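Local coordinates for spike protein S1 (Bat coronavirus HKU9, PDB 5GYQ) that forms the putative receptor-binding domain of the viral spike, which probably attaches the virion to the host cell membrane by engaging a receptor, at residues 62-67 with 163-168. Sequence-based numbering, arbitrary orientation.
Sequences GSVTLD and KLVCPV
Val165 turns its isopropyl group onto Ser63 and Val64 and buries more surface there than any other residue of the two segments. Its CB already lies 4.1 Å from Val64 CG2. Beyond it the branches part. CG1, anti to the backbone N (chi1 -178°), meets that same Val64 methyl at 4.0 Å. CG2, on the backbone N side, reaches the main chain instead, packing on Ser63 CA at 3.9 Å and also touching Val64 N. The two valines share one rotamer, yet their side chains cross at about a right angle. Phe32 of strand 30-32 also touches Val165, and Leu27 and Ile154 flank Val64.

Two sheets of the betacoronavirus S1 C-terminal domain meet here: the antiparallel five-stranded sheet, entered through strand 63-71, and the small parallel sheet whose outermost strand within this chain, 165-167, lies near the C-terminal end of the modelled chain. The disulfide Cys60-Cys166 links strand 165-167 to the loop that leads into strand 63-71.

Leu164 lays CD2 against Gly62 CA at 4.1 Å, the bare alpha carbon meeting a single methyl. The polar part of the contact lies in the carbonyl oxygens Gly62 O and Lys163 O, 4.0 Å apart, which are both acceptors and are bridged by two waters. One water donates to Gly62 O at 2.8 Å and to Lys163 O at 2.6 Å; the second bridges the same pair, its bond to Lys163 O weak. The Lys163 side chain leads away from strand 63-71 and is poorly ordered, while Leu164 O accepts a hydrogen bond from the Gln3 side chain.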
loop_
_atom_site.group_PDB
_atom_site.type_symbol
_atom_site.label_atom_id
_atom_site.label_comp_id
_atom_site.label_asym_id
_atom_site.label_seq_id
_atom_site.Cartn_x
_atom_site.Cartn_y
_atom_site.Cartn_z
ATOM N N GLY A 62 0.898 -17.784 2.424
ATOM C CA GLY A 62 1.756 -18.260 1.352
ATOM C C GLY A 62 2.759 -17.198 0.951
ATOM O O GLY A 62 3.906 -17.500 0.626
ATOM N N SER A 63 2.311 -15.947 0.980
ATOM C CA SER A 63 3.160 -14.792 0.706
ATOM C C SER A 63 2.437 -13.516 1.111
ATOM O O SER A 63 1.201 -13.483 1.164
ATOM C CB SER A 63 3.546 -14.726 -0.773
ATOM O OG SER A 63 2.469 -14.234 -1.552
ATOM N N VAL A 64 3.206 -12.469 1.396
ATOM C CA VAL A 64 2.614 -11.182 1.759
ATOM C C VAL A 64 3.248 -10.059 0.948
ATOM O O VAL A 64 4.461 -9.971 0.857
ATOM C CB VAL A 64 2.777 -10.881 3.265
ATOM C CG1 VAL A 64 2.259 -9.488 3.594
ATOM C CG2 VAL A 64 2.055 -11.929 4.099
ATOM N N THR A 65 2.428 -9.202 0.353
ATOM C CA THR A 65 2.947 -8.070 -0.404
ATOM C C THR A 65 2.519 -6.759 0.240
ATOM O O THR A 65 1.357 -6.588 0.593
ATOM C CB THR A 65 2.473 -8.107 -1.865
ATOM O OG1 THR A 65 2.847 -9.356 -2.456
ATOM C CG2 THR A 65 3.098 -6.970 -2.658
ATOM N N LEU A 66 3.467 -5.841 0.403
ATOM C CA LEU A 66 3.175 -4.534 0.983
ATOM C C LEU A 66 3.376 -3.419 -0.033
ATOM O O LEU A 66 4.496 -3.166 -0.469
ATOM C CB LEU A 66 4.060 -4.274 2.203
ATOM C CG LEU A 66 4.085 -5.366 3.272
ATOM C CD1 LEU A 66 5.103 -5.032 4.354
ATOM C CD2 LEU A 66 2.701 -5.563 3.872
ATOM N N ASP A 67 2.290 -2.755 -0.409
ATOM C CA ASP A 67 2.391 -1.603 -1.297
ATOM C C ASP A 67 2.199 -0.325 -0.501
ATOM O O ASP A 67 1.196 -0.158 0.176
ATOM C CB ASP A 67 1.364 -1.694 -2.423
ATOM C CG ASP A 67 1.530 -2.948 -3.251
ATOM O OD1 ASP A 67 2.666 -3.455 -3.336
ATOM O OD2 ASP A 67 0.527 -3.427 -3.817
ATOM N N LYS A 163 7.388 -23.186 3.532
ATOM C CA LYS A 163 7.850 -21.860 3.127
ATOM C C LYS A 163 6.711 -20.848 3.190
ATOM O O LYS A 163 6.104 -20.505 2.174
ATOM C CB LYS A 163 8.456 -21.905 1.724
ATOM C CG LYS A 163 9.577 -22.919 1.583
ATOM C CD LYS A 163 9.843 -23.245 0.125
ATOM C CE LYS A 163 10.746 -24.460 -0.012
ATOM N NZ LYS A 163 10.877 -24.891 -1.430
ATOM N N LEU A 164 6.426 -20.380 4.399
ATOM C CA LEU A 164 5.334 -19.447 4.627
ATOM C C LEU A 164 5.846 -18.148 5.234
ATOM O O LEU A 164 7.006 -18.054 5.641
ATOM C CB LEU A 164 4.284 -20.070 5.549
ATOM C CG LEU A 164 3.728 -21.434 5.139
ATOM C CD1 LEU A 164 2.758 -21.951 6.192
ATOM C CD2 LEU A 164 3.059 -21.359 3.774
ATOM N N VAL A 165 4.974 -17.146 5.280
ATOM C CA VAL A 165 5.257 -15.923 6.013
ATOM C C VAL A 165 4.511 -15.965 7.342
ATOM O O VAL A 165 3.281 -15.898 7.371
ATOM C CB VAL A 165 4.848 -14.667 5.227
ATOM C CG1 VAL A 165 5.206 -13.414 6.017
ATOM C CG2 VAL A 165 5.514 -14.657 3.862
ATOM N N CYS A 166 5.249 -16.087 8.440
ATOM C CA CYS A 166 4.618 -16.215 9.754
ATOM C C CYS A 166 4.894 -15.011 10.656
ATOM O O CYS A 166 5.993 -14.469 10.651
ATOM C CB CYS A 166 5.082 -17.504 10.438
ATOM S SG CYS A 166 4.368 -19.017 9.736
ATOM N N PRO A 167 3.889 -14.595 11.440
ATOM C CA PRO A 167 4.021 -13.425 12.316
ATOM C C PRO A 167 4.891 -13.690 13.543
ATOM O O PRO A 167 5.097 -14.846 13.909
ATOM C CB PRO A 167 2.579 -13.140 12.730
ATOM C CG PRO A 167 1.921 -14.476 12.687
ATOM C CD PRO A 167 2.550 -15.202 11.531
ATOM N N VAL A 168 5.394 -12.626 14.167
ATOM C CA VAL A 168 6.148 -12.764 15.409
ATOM C C VAL A 168 5.218 -12.584 16.603
ATOM O O VAL A 168 4.202 -11.892 16.514
ATOM C CB VAL A 168 7.322 -11.748 15.503
ATOM C CG1 VAL A 168 7.962 -11.533 14.145
ATOM C CG2 VAL A 168 6.868 -10.424 16.108
HETATM O O HOH W 1 6.348 -17.988 1.805
HETATM O O HOH W 2 3.988 -20.427 -0.361
#